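Local coordinates for protein 6-phosphogluconate dehydrogenase, NAD-binding (Mycolicibacterium smegmatis MC2 155, PDB 6SMT) that reduces imines to amines with S selectivity, using NADPH bound to a Rossmann-type domain, at residues M21-S26 with Q47-R52; I126-D131 with R136-L141; A62-S67 with A92-I97; S67-V72 with D150-V155. All blocks are in the same frame, centred on the assembly; numbering follows the deposited sequence.

Contact 1: M21-S26 with Q47-R52. With NDP (NADPH dihydro-nicotinamide-adenine-dinucleotide phosphate), chain L.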
# COMPACT_ATOMS: atom_id res chain seq x y z
N MET B 21 12.98 13.85 12.78
CA MET B 21 13.75 12.61 12.91
C MET B 21 15.07 12.83 13.64
O MET B 21 15.47 11.99 14.44
CB MET B 21 13.92 11.97 11.53
CG MET B 21 14.73 10.68 11.57
SD MET B 21 14.09 9.37 12.63
CE MET B 21 12.79 8.72 11.64
N GLY B 22 15.73 13.97 13.41
CA GLY B 22 16.97 14.20 14.12
C GLY B 22 16.72 14.36 15.60
O GLY B 22 17.55 13.93 16.43
N GLN B 23 15.61 14.97 15.97
CA GLN B 23 15.24 15.03 17.42
C GLN B 23 15.02 13.62 17.93
O GLN B 23 15.46 13.32 19.06
CB GLN B 23 13.96 15.83 17.62
CG GLN B 23 14.05 17.25 17.12
CD GLN B 23 14.44 18.30 18.09
OE1 GLN B 23 14.38 18.07 19.32
NE2 GLN B 23 14.90 19.44 17.56
N ALA B 24 14.31 12.75 17.23
CA ALA B 24 14.06 11.37 17.67
C ALA B 24 15.37 10.60 17.83
O ALA B 24 15.56 9.89 18.80
CB ALA B 24 13.11 10.71 16.68
N LEU B 25 16.27 10.73 16.87
CA LEU B 25 17.59 10.06 16.96
C LEU B 25 18.29 10.53 18.24
O LEU B 25 18.82 9.72 18.97
CB LEU B 25 18.42 10.33 15.72
CG LEU B 25 17.94 9.73 14.40
CD1 LEU B 25 18.75 10.31 13.26
CD2 LEU B 25 18.03 8.23 14.38
N SER B 26 18.35 11.85 18.40
CA SER B 26 19.06 12.45 19.56
C SER B 26 18.44 12.01 20.87
O SER B 26 19.20 11.62 21.79
CB SER B 26 19.02 13.94 19.44
OG SER B 26 19.68 14.44 18.30
N GLN B 47 17.42 23.48 21.89
CA GLN B 47 17.20 23.77 23.35
C GLN B 47 16.56 22.57 24.05
O GLN B 47 17.02 22.18 25.16
CB GLN B 47 16.34 25.01 23.57
CG GLN B 47 16.09 25.28 25.07
CD GLN B 47 17.38 25.42 25.84
OE1 GLN B 47 18.29 26.15 25.43
NE2 GLN B 47 17.51 24.70 26.96
N ALA B 48 15.53 21.96 23.49
CA ALA B 48 14.83 20.90 24.23
C ALA B 48 15.81 19.70 24.40
O ALA B 48 15.73 19.02 25.42
CB ALA B 48 13.60 20.47 23.49
N LEU B 49 16.69 19.45 23.47
CA LEU B 49 17.66 18.36 23.65
C LEU B 49 18.74 18.72 24.68
O LEU B 49 19.21 17.80 25.36
CB LEU B 49 18.30 18.04 22.29
CG LEU B 49 17.26 17.43 21.34
CD1 LEU B 49 17.79 17.36 19.91
CD2 LEU B 49 16.89 16.04 21.77
N ARG B 50 19.13 19.97 24.74
CA ARG B 50 20.10 20.39 25.82
C ARG B 50 19.50 20.11 27.19
O ARG B 50 20.18 19.57 28.06
CB ARG B 50 20.46 21.88 25.68
CG ARG B 50 21.43 22.16 24.55
CD ARG B 50 22.33 23.41 24.77
NE ARG B 50 21.40 24.51 24.71
CZ ARG B 50 21.11 25.23 23.62
NH1 ARG B 50 21.74 25.08 22.47
NH2 ARG B 50 20.18 26.17 23.73
N ASP B 51 18.21 20.37 27.37
CA ASP B 51 17.52 20.05 28.64
C ASP B 51 17.52 18.57 28.96
O ASP B 51 17.52 18.20 30.15
CB ASP B 51 16.12 20.57 28.62
CG ASP B 51 16.00 22.10 28.51
OD1 ASP B 51 17.06 22.89 28.67
OD2 ASP B 51 14.85 22.49 28.26
N ARG B 52 17.53 17.72 27.93
CA ARG B 52 17.55 16.25 28.10
C ARG B 52 18.99 15.75 28.30
O ARG B 52 19.12 14.55 28.46
CB ARG B 52 16.87 15.56 26.91
CG ARG B 52 15.42 15.98 26.76
CD ARG B 52 14.63 15.29 25.64
NE ARG B 52 14.50 13.86 25.87
CZ ARG B 52 13.43 13.25 26.39
NH1 ARG B 52 12.39 13.96 26.76
NH2 ARG B 52 13.43 11.93 26.53
PA NDP L . 13.36 17.01 6.75
O1A NDP L . 13.55 15.97 5.69
O2A NDP L . 12.20 17.95 6.69
O5B NDP L . 14.72 17.83 6.90
C5B NDP L . 14.73 18.89 7.86
C4B NDP L . 16.15 19.05 8.37
O4B NDP L . 17.06 19.36 7.28
C3B NDP L . 16.27 20.22 9.36
O3B NDP L . 17.27 19.96 10.33
C2B NDP L . 16.70 21.34 8.43
O2B NDP L . 17.38 22.45 9.00
C1B NDP L . 17.71 20.57 7.61
N9A NDP L . 18.11 21.23 6.37
C8A NDP L . 17.36 21.44 5.24
N7A NDP L . 18.03 22.05 4.29
C5A NDP L . 19.29 22.27 4.81
C6A NDP L . 20.46 22.91 4.33
N6A NDP L . 20.59 23.39 3.10
N1A NDP L . 21.52 22.96 5.16
C2A NDP L . 21.44 22.44 6.39
N3A NDP L . 20.39 21.84 6.96
C4A NDP L . 19.34 21.80 6.13
O3 NDP L . 13.29 16.40 8.23
PN NDP L . 13.07 15.03 8.94
O1N NDP L . 13.63 15.14 10.29
O2N NDP L . 11.63 14.65 8.82
O5D NDP L . 13.86 13.94 8.06
C5D NDP L . 15.28 13.96 7.99
C4D NDP L . 15.68 12.85 7.04
O4D NDP L . 15.25 11.60 7.63
C3D NDP L . 15.07 12.92 5.63
O3D NDP L . 16.01 12.58 4.62
C2D NDP L . 13.98 11.87 5.70
O2D NDP L . 13.62 11.27 4.45
C1D NDP L . 14.51 10.85 6.67
N1N NDP L . 13.47 10.10 7.39
C2N NDP L . 12.49 10.76 8.08
C3N NDP L . 11.47 10.10 8.68
C7N NDP L . 10.40 10.80 9.42
O7N NDP L . 9.49 10.07 9.88
N7N NDP L . 10.41 12.11 9.62
C4N NDP L . 11.37 8.66 8.57
C5N NDP L . 12.46 8.00 7.88
C6N NDP L . 13.46 8.68 7.36
P2B NDP L . 16.46 23.61 9.68
O1X NDP L . 17.47 24.78 9.86
O2X NDP L . 15.38 23.96 8.65
O3X NDP L . 15.86 23.12 10.94

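Contact 2: I126-D131 with R136-L141. With NDP (NADPH dihydro-nicotinamide-adenine-dinucleotide phosphate), chain L; 2EH ((2S)-2-ethylhexan-1-ol), chain N.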
# COMPACT_ATOMS: atom_id res chain seq x y z
N ILE B 126 16.79 5.12 7.10
CA ILE B 126 15.80 4.85 8.16
C ILE B 126 14.45 4.56 7.53
O ILE B 126 13.94 5.36 6.74
CB ILE B 126 15.68 6.05 9.13
CG1 ILE B 126 17.05 6.44 9.72
CG2 ILE B 126 14.64 5.73 10.22
CD1 ILE B 126 17.02 7.81 10.30
N MET B 127 13.90 3.37 7.79
CA MET B 127 12.73 2.85 7.08
C MET B 127 11.48 2.85 7.94
O MET B 127 10.46 2.25 7.52
CB MET B 127 13.04 1.43 6.60
CG MET B 127 14.29 1.36 5.74
SD MET B 127 14.47 2.55 4.46
CE MET B 127 12.90 2.48 3.64
N THR B 128 11.47 3.58 9.05
CA THR B 128 10.33 3.59 9.98
C THR B 128 10.15 5.02 10.49
O THR B 128 11.09 5.79 10.52
CB THR B 128 10.55 2.54 11.08
OG1 THR B 128 11.85 2.80 11.70
CG2 THR B 128 10.57 1.13 10.54
N PRO B 129 8.97 5.32 11.06
CA PRO B 129 8.66 6.70 11.46
C PRO B 129 9.20 7.06 12.85
O PRO B 129 9.77 6.21 13.58
CB PRO B 129 7.11 6.70 11.46
CG PRO B 129 6.76 5.33 11.73
CD PRO B 129 7.74 4.48 10.95
N ILE B 130 9.10 8.32 13.23
CA ILE B 130 9.84 8.81 14.41
C ILE B 130 9.42 8.09 15.71
O ILE B 130 10.29 7.89 16.56
CB ILE B 130 9.79 10.32 14.60
CG1 ILE B 130 8.39 10.75 14.92
CG2 ILE B 130 10.39 11.06 13.46
CD1 ILE B 130 8.33 12.19 15.48
N ASP B 131 8.18 7.65 15.80
CA ASP B 131 7.69 7.04 17.07
C ASP B 131 8.49 5.75 17.34
O ASP B 131 8.69 5.39 18.56
CB ASP B 131 6.16 6.80 16.99
CG ASP B 131 5.79 5.83 15.90
OD1 ASP B 131 5.59 6.27 14.77
OD2 ASP B 131 5.71 4.66 16.20
N ARG B 136 12.53 -1.79 19.07
CA ARG B 136 12.69 -2.88 18.10
C ARG B 136 11.77 -2.75 16.89
O ARG B 136 11.98 -3.46 15.91
CB ARG B 136 12.47 -4.20 18.83
CG ARG B 136 13.46 -4.41 19.96
CD ARG B 136 14.91 -4.60 19.57
NE ARG B 136 15.58 -3.32 19.57
CZ ARG B 136 16.69 -3.06 18.88
NH1 ARG B 136 17.32 -4.01 18.19
NH2 ARG B 136 17.16 -1.84 18.95
N GLY B 137 10.85 -1.80 16.87
CA GLY B 137 10.02 -1.53 15.70
C GLY B 137 10.70 -0.65 14.66
O GLY B 137 10.07 -0.47 13.61
N ALA B 138 11.85 -0.10 15.00
CA ALA B 138 12.58 0.66 13.96
C ALA B 138 13.42 -0.24 13.13
O ALA B 138 13.95 -1.26 13.61
CB ALA B 138 13.43 1.75 14.59
N SER B 139 13.70 0.21 11.91
CA SER B 139 14.62 -0.48 11.00
C SER B 139 15.48 0.54 10.28
O SER B 139 14.93 1.46 9.69
CB SER B 139 13.87 -1.32 10.00
OG SER B 139 14.74 -1.86 9.00
N ILE B 140 16.80 0.32 10.30
CA ILE B 140 17.77 1.21 9.62
C ILE B 140 18.65 0.28 8.80
O ILE B 140 19.20 -0.73 9.31
CB ILE B 140 18.54 2.11 10.58
CG1 ILE B 140 17.61 2.84 11.55
CG2 ILE B 140 19.36 3.08 9.74
CD1 ILE B 140 18.35 3.68 12.56
N LEU B 141 18.82 0.62 7.53
CA LEU B 141 19.69 -0.12 6.59
C LEU B 141 21.01 0.63 6.45
O LEU B 141 21.02 1.90 6.43
CB LEU B 141 19.04 -0.23 5.20
CG LEU B 141 17.61 -0.64 5.21
CD1 LEU B 141 17.14 -0.76 3.77
CD2 LEU B 141 17.41 -1.93 5.90
PA NDP L . 13.36 17.01 6.75
O1A NDP L . 13.55 15.97 5.69
O2A NDP L . 12.20 17.95 6.69
O5B NDP L . 14.72 17.83 6.90
C5B NDP L . 14.73 18.89 7.86
C4B NDP L . 16.15 19.05 8.37
O4B NDP L . 17.06 19.36 7.28
C3B NDP L . 16.27 20.22 9.36
O3B NDP L . 17.27 19.96 10.33
C2B NDP L . 16.70 21.34 8.43
O2B NDP L . 17.38 22.45 9.00
C1B NDP L . 17.71 20.57 7.61
N9A NDP L . 18.11 21.23 6.37
C8A NDP L . 17.36 21.44 5.24
N7A NDP L . 18.03 22.05 4.29
C5A NDP L . 19.29 22.27 4.81
C6A NDP L . 20.46 22.91 4.33
N6A NDP L . 20.59 23.39 3.10
N1A NDP L . 21.52 22.96 5.16
C2A NDP L . 21.44 22.44 6.39
N3A NDP L . 20.39 21.84 6.96
C4A NDP L . 19.34 21.80 6.13
O3 NDP L . 13.29 16.40 8.23
PN NDP L . 13.07 15.03 8.94
O1N NDP L . 13.63 15.14 10.29
O2N NDP L . 11.63 14.65 8.82
O5D NDP L . 13.86 13.94 8.06
C5D NDP L . 15.28 13.96 7.99
C4D NDP L . 15.68 12.85 7.04
O4D NDP L . 15.25 11.60 7.63
C3D NDP L . 15.07 12.92 5.63
O3D NDP L . 16.01 12.58 4.62
C2D NDP L . 13.98 11.87 5.70
O2D NDP L . 13.62 11.27 4.45
C1D NDP L . 14.51 10.85 6.67
N1N NDP L . 13.47 10.10 7.39
C2N NDP L . 12.49 10.76 8.08
C3N NDP L . 11.47 10.10 8.68
C7N NDP L . 10.40 10.80 9.42
O7N NDP L . 9.49 10.07 9.88
N7N NDP L . 10.41 12.11 9.62
C4N NDP L . 11.37 8.66 8.57
C5N NDP L . 12.46 8.00 7.88
C6N NDP L . 13.46 8.68 7.36
P2B NDP L . 16.46 23.61 9.68
O1X NDP L . 17.47 24.78 9.86
O2X NDP L . 15.38 23.96 8.65
O3X NDP L . 15.86 23.12 10.94
C7 2EH N . 9.21 7.68 5.10
C8 2EH N . 9.22 5.64 6.57
C9 2EH N . 9.51 4.69 5.43
C12 2EH N . 6.89 8.64 7.00
C7A 2EH N . 8.44 6.87 6.15
O7C 2EH N . 10.08 8.73 5.53
CBA 2EH N . 7.92 7.63 7.34
CCA 2EH N . 5.94 8.93 8.09
CCB 2EH N . 4.67 9.55 7.50

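Contact 3: A62-S67 with A92-I97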
# COMPACT_ATOMS: atom_id res chain seq x y z
N ALA B 62 32.75 22.11 14.69
CA ALA B 62 32.83 21.88 16.14
C ALA B 62 31.96 20.69 16.58
O ALA B 62 32.41 19.90 17.40
CB ALA B 62 32.43 23.12 16.90
N ALA B 63 30.83 20.54 15.92
CA ALA B 63 29.93 19.40 16.23
C ALA B 63 30.64 18.08 15.90
O ALA B 63 30.63 17.18 16.73
CB ALA B 63 28.65 19.59 15.49
N ILE B 64 31.16 17.96 14.70
CA ILE B 64 31.81 16.71 14.25
C ILE B 64 33.07 16.45 15.08
O ILE B 64 33.32 15.35 15.55
CB ILE B 64 32.03 16.74 12.73
CG1 ILE B 64 30.66 16.63 12.06
CG2 ILE B 64 32.97 15.64 12.32
CD1 ILE B 64 30.70 16.83 10.62
N ALA B 65 33.83 17.53 15.37
CA ALA B 65 35.07 17.32 16.16
C ALA B 65 34.80 16.86 17.57
O ALA B 65 35.75 16.31 18.20
CB ALA B 65 35.86 18.62 16.17
N ALA B 66 33.58 16.99 18.10
CA ALA B 66 33.24 16.61 19.48
C ALA B 66 33.15 15.10 19.66
O ALA B 66 33.19 14.62 20.80
CB ALA B 66 31.99 17.27 19.88
N SER B 67 32.96 14.33 18.58
CA SER B 67 32.58 12.93 18.69
C SER B 67 33.32 11.97 17.75
O SER B 67 33.80 12.37 16.70
CB SER B 67 31.07 12.78 18.43
OG SER B 67 30.28 13.68 19.22
N ALA B 92 38.19 14.26 9.82
CA ALA B 92 39.41 13.45 9.69
C ALA B 92 39.49 12.46 10.86
O ALA B 92 39.38 12.92 12.03
CB ALA B 92 40.65 14.37 9.66
N GLY B 93 39.73 11.20 10.60
CA GLY B 93 39.89 10.20 11.66
C GLY B 93 38.58 9.86 12.38
O GLY B 93 38.63 9.14 13.37
N ARG B 94 37.46 10.34 11.87
CA ARG B 94 36.16 10.05 12.50
C ARG B 94 35.28 9.34 11.48
O ARG B 94 35.64 9.18 10.35
CB ARG B 94 35.53 11.37 12.91
CG ARG B 94 36.33 12.12 13.98
CD ARG B 94 35.78 13.48 14.37
NE ARG B 94 36.82 14.24 15.07
CZ ARG B 94 37.12 14.09 16.33
NH1 ARG B 94 36.31 13.40 17.11
NH2 ARG B 94 38.15 14.77 16.85
N THR B 95 34.11 8.92 11.92
CA THR B 95 33.12 8.23 11.06
C THR B 95 31.92 9.11 10.89
O THR B 95 31.38 9.63 11.87
CB THR B 95 32.67 6.91 11.71
OG1 THR B 95 33.84 6.09 11.80
CG2 THR B 95 31.65 6.19 10.83
N VAL B 96 31.46 9.29 9.66
CA VAL B 96 30.24 10.06 9.36
C VAL B 96 29.25 9.04 8.79
O VAL B 96 29.63 8.21 7.94
CB VAL B 96 30.51 11.12 8.28
CG1 VAL B 96 29.23 11.76 7.80
CG2 VAL B 96 31.49 12.16 8.84
N ILE B 97 28.01 9.06 9.27
CA ILE B 97 26.94 8.23 8.68
C ILE B 97 25.90 9.17 8.13
O ILE B 97 25.25 9.93 8.87
CB ILE B 97 26.35 7.24 9.70
CG1 ILE B 97 27.47 6.37 10.25
CG2 ILE B 97 25.24 6.44 9.06
CD1 ILE B 97 26.98 5.29 11.23

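Contact 4: S67-V72 with D150-V155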
# COMPACT_ATOMS: atom_id res chain seq x y z
N SER B 67 32.96 14.33 18.58
CA SER B 67 32.58 12.93 18.69
C SER B 67 33.32 11.97 17.75
O SER B 67 33.80 12.37 16.70
CB SER B 67 31.07 12.78 18.43
OG SER B 67 30.28 13.68 19.22
N ASP B 68 33.27 10.72 18.08
CA ASP B 68 33.88 9.67 17.21
C ASP B 68 32.97 9.36 16.03
O ASP B 68 33.50 8.97 14.98
CB ASP B 68 34.13 8.41 18.00
CG ASP B 68 35.17 8.57 19.09
OD1 ASP B 68 36.03 9.44 18.93
OD2 ASP B 68 35.12 7.77 20.00
N LEU B 69 31.68 9.66 16.13
CA LEU B 69 30.63 9.25 15.16
C LEU B 69 29.71 10.40 14.96
O LEU B 69 29.21 10.93 15.96
CB LEU B 69 29.89 8.04 15.74
CG LEU B 69 28.75 7.50 14.92
CD1 LEU B 69 29.27 6.93 13.60
CD2 LEU B 69 28.00 6.40 15.65
N ALA B 70 29.44 10.77 13.72
CA ALA B 70 28.54 11.85 13.35
C ALA B 70 27.41 11.32 12.45
O ALA B 70 27.74 10.64 11.48
CB ALA B 70 29.21 12.99 12.66
N LEU B 71 26.16 11.55 12.85
CA LEU B 71 24.99 11.18 12.04
C LEU B 71 24.46 12.42 11.37
O LEU B 71 24.24 13.45 12.09
CB LEU B 71 23.90 10.57 12.92
CG LEU B 71 24.36 9.48 13.86
CD1 LEU B 71 23.17 8.92 14.64
CD2 LEU B 71 25.10 8.37 13.17
N VAL B 72 24.24 12.43 10.06
CA VAL B 72 23.73 13.59 9.33
C VAL B 72 22.31 13.30 8.82
O VAL B 72 22.13 12.44 7.97
CB VAL B 72 24.66 14.04 8.20
CG1 VAL B 72 24.17 15.35 7.68
CG2 VAL B 72 26.13 14.08 8.63
N ASP B 150 30.51 -2.79 11.77
CA ASP B 150 30.70 -3.59 13.00
C ASP B 150 31.28 -2.72 14.12
O ASP B 150 30.87 -2.93 15.30
CB ASP B 150 31.61 -4.78 12.69
CG ASP B 150 30.98 -5.74 11.70
OD1 ASP B 150 29.73 -5.88 11.63
OD2 ASP B 150 31.76 -6.46 11.07
N GLU B 151 32.17 -1.82 13.82
CA GLU B 151 32.83 -0.90 14.79
C GLU B 151 31.77 -0.09 15.52
O GLU B 151 31.93 0.18 16.74
CB GLU B 151 33.85 0.00 14.12
CG GLU B 151 34.43 1.10 14.99
CD GLU B 151 35.52 1.94 14.33
OE1 GLU B 151 36.01 1.53 13.23
OE2 GLU B 151 35.86 2.97 14.92
N HIS B 152 30.70 0.36 14.83
CA HIS B 152 29.72 1.34 15.36
C HIS B 152 28.38 0.68 15.71
O HIS B 152 27.55 1.35 16.24
CB HIS B 152 29.51 2.47 14.34
CG HIS B 152 30.77 3.24 14.19
ND1 HIS B 152 31.27 4.01 15.28
CD2 HIS B 152 31.66 3.37 13.18
CE1 HIS B 152 32.45 4.52 14.88
NE2 HIS B 152 32.67 4.18 13.60
N ARG B 153 28.21 -0.60 15.46
CA ARG B 153 26.91 -1.32 15.59
C ARG B 153 26.45 -1.23 17.03
O ARG B 153 25.25 -1.14 17.20
CB ARG B 153 27.14 -2.81 15.20
CG ARG B 153 25.88 -3.65 15.21
CD ARG B 153 26.15 -5.13 15.06
NE ARG B 153 25.12 -5.71 14.19
CZ ARG B 153 23.82 -5.72 14.47
NH1 ARG B 153 23.37 -5.25 15.61
NH2 ARG B 153 22.95 -6.21 13.60
N GLY B 154 27.34 -1.20 18.02
CA GLY B 154 26.94 -1.17 19.44
C GLY B 154 26.25 0.14 19.81
O GLY B 154 25.24 0.12 20.52
N VAL B 155 26.72 1.26 19.33
CA VAL B 155 26.01 2.56 19.46
C VAL B 155 24.75 2.50 18.62
O VAL B 155 23.66 2.88 19.07
CB VAL B 155 26.94 3.71 19.09
CG1 VAL B 155 26.19 4.99 18.80
CG2 VAL B 155 27.96 3.85 20.20

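Contact 1: M21-S26 with Q47-R52
Segments 21-26 and 47-52 come nearest at Ser-26 and Leu-49, whose CA atoms stand 7.3 Å apart, and no hydrogen bond joins them. Leu-49 carries the contact, its side chain directed at the longer helix, with its methyls against Gln-23 and Ser-26. CD1 of Leu-49 lies 3.5 Å from OE1 of Gln-23 and 3.7 Å from CB of Ser-26, while CD2 also rests on that CB. The amide of Gln-23 is brought to the leucine by a bend at chi2 (-94°); its NE2 is bonded to the carbonyls of Leu-18 and Lys-45, which fixes the rotation of the group and sets OE1 toward the leucine methyl. Ser-26 turns its hydroxyl back on its own helix, where OG donates to Gly-22 O at 2.9 Å. That carbonyl also takes the helical bond from Ser-26 N, the two donors arriving from opposite faces of its plane. One residue before Gly-22, Met-21 N gives a 2.9 Å hydrogen bond to O1N of NADPH, and CE of Met-21 packs 3.4 Å from C4N of the nicotinamide. Helix 47-51 thus packs on the flank of a helix whose N-terminal end receives the dinucleotide pyrophosphate, consistent with the glycine-rich start of a Rossmann-type fold.

Contact 2: I126-D131 with R136-L141
Ile-126 and Ile-140 run alongside one another with their ends in the same direction, CG1 of Ile-126 touching CG2 of Ile-140 at 4.1 Å. They form an antiparallel non-hydrogen-bonded pair, and both side chains stand on one face of the sheet. The next residues turn differently: Met-127 crosses Leu-141 at about a right angle, with CG of Met-127 3.9 Å from CG of Leu-141. Met-127 starts toward the strand, and bends at chi2 and chi3 then lead its end away. Its backbone N donates to Ser-139 O at 2.9 Å in a nearly straight bond (169°). This pairing joins strands 120-126 and 139-143, the first antiparallel step after the parallel run of the Rossmann-type sheet, and the loop between them lines the pocket that holds the nicotinamide and the bound alcohol. Thr-128 leans its side chain on the opposing backbone. With chi1 at 54°, OG1 sits between the backbone N and the carbonyl carbon, where it accepts from Ser-139 N at 3.2 Å; the same hydroxyl is bonded to OG1 of Thr-132. The methyl CG2 of Thr-128 meets Gly-137 O at 3.5 Å. Backbone carbonyls of the loop approach the ligands. Ile-126 O comes to 3.2 Å from C5N of NADPH, Thr-128 O lies near C4N of the same nicotinamide ring, and Met-127 O is 3.4 Å from C9 of the bound (2S)-2-ethylhexan-1-ol. Ile-217 of the second subunit packs on Thr-128 and Pro-129, which places this loop at the dimer interface.

Contact 3: A62-S67 with A92-I97
A single hydrogen bond crosses between Arg-94 and Ser-67: Arg-94 NH1 donates to Ser-67 O at 2.7 Å, with an N-H...O angle of 158°. The acceptor lies at the edge of the guanidinium, near its plane. Seen from the carbonyl, however, NH1 stands well above the plane of the C=O group, 69° out of it, and uses neither lone pair.

Other carbonyl contacts supplement the bond. The peptide carbonyl of Ala-65 lies over one face of the guanidinium; its O is 3.2 Å from CZ of Arg-94, but the angles to NH1 and NH2 are too poor for hydrogen bonds. CD of Arg-94 is 3.3 Å from both Ile-64 O and Ser-67 O. The carbonyl oxygens of Ile-64, Ala-65 and Ser-67 thus lie close round the arginine end, and their partial negative charges would probably favour the cation.

These parts belong to the Rossmann-type domain: helix 60-65 runs into strand 69-72, and Arg-94 precedes the neighbouring parallel strand 95-98, so its side chain spans from one strand's approach to that of the next.

The apolar share is small: CG2 of Ile-64 touches CD of Arg-94 at 4.1 Å. The arginine is extended from CG to NE, which carries the guanidinium to residues 65-67. Ile-64 also packs on Ala-70 and Ala-90, while Ser-67 turns its hydroxyl to Thr-14 OG1 on strand 12-16.

Contact 4: S67-V72 with D150-V155
The imidazole of His-152 is covered on one face by Leu-69 and on the other by Glu-151 of its own helix. CD1 of Leu-69 makes a CH-pi contact, 4.0 Å from the ring centroid of His-152 and 13° off the ring normal, so the methyl sits over the middle of the ring. Its nearest ring atom is ND1 of His-152, at 3.9 Å from CD1 of Leu-69. Across the ring, CG of Glu-151 lies 3.8 Å above the plane, nearer the ring's margin. NE2 of His-152 is hydrogen-bonded to OG1 of Thr-95 on the strand beside that of Leu-69, a bond that helps to fix the turn of the ring under the methyl.

The side chains of Leu-69 and His-152 run antiparallel past one another. The second branch of the leucine meets Val-155 tip to tip, CD2 of Leu-69 lying 3.9 Å from CG1 of Val-155. A chi1 of 178° aims the CG branch of Leu-69 at the helix, and the fork there sends CD1 to the histidine and CD2 to the valine. Val-155 also packs on Val-13 of strand 12-16; with Leu-69 on strand 69-72 and Thr-95 on strand 95-98, the helix reaches three adjacent strands. The carboxylate of Glu-151 forms a salt bridge with Arg-120, at the start of strand 120-126.

No hydrogen bond joins the two segments; the CA atoms of Leu-69 and His-152 come no closer than 8.0 Å. This is the helix-on-sheet packing of a Rossmann-type domain, with helix 146-156 laid against the parallel strands of the core.

How the contacts relate
From the N terminus, contact 1 closes first, joining the first Rossmann helix to helix 47-51. Residues 62-67 and 67-72 follow, sharing Ser-67, and their partners alternate along the chain, so contacts 3 and 4 cross. Contact 3 closes a loop containing strand 69-72 and helix 77-87, ending at 92-97 on the strand next to 69-72; contact 4 closes only at helix 146-156. Contact 2, a loop between two antiparallel strands, is nested inside the loop that contact 4 closes. Contacts 3 and 4 meet through the neighbouring strands 69-72 and 95-98, their centres about 10 Å apart. Contacts 1 and 2 pack together around NADPH, tying the first helix to the loop beside the nicotinamide.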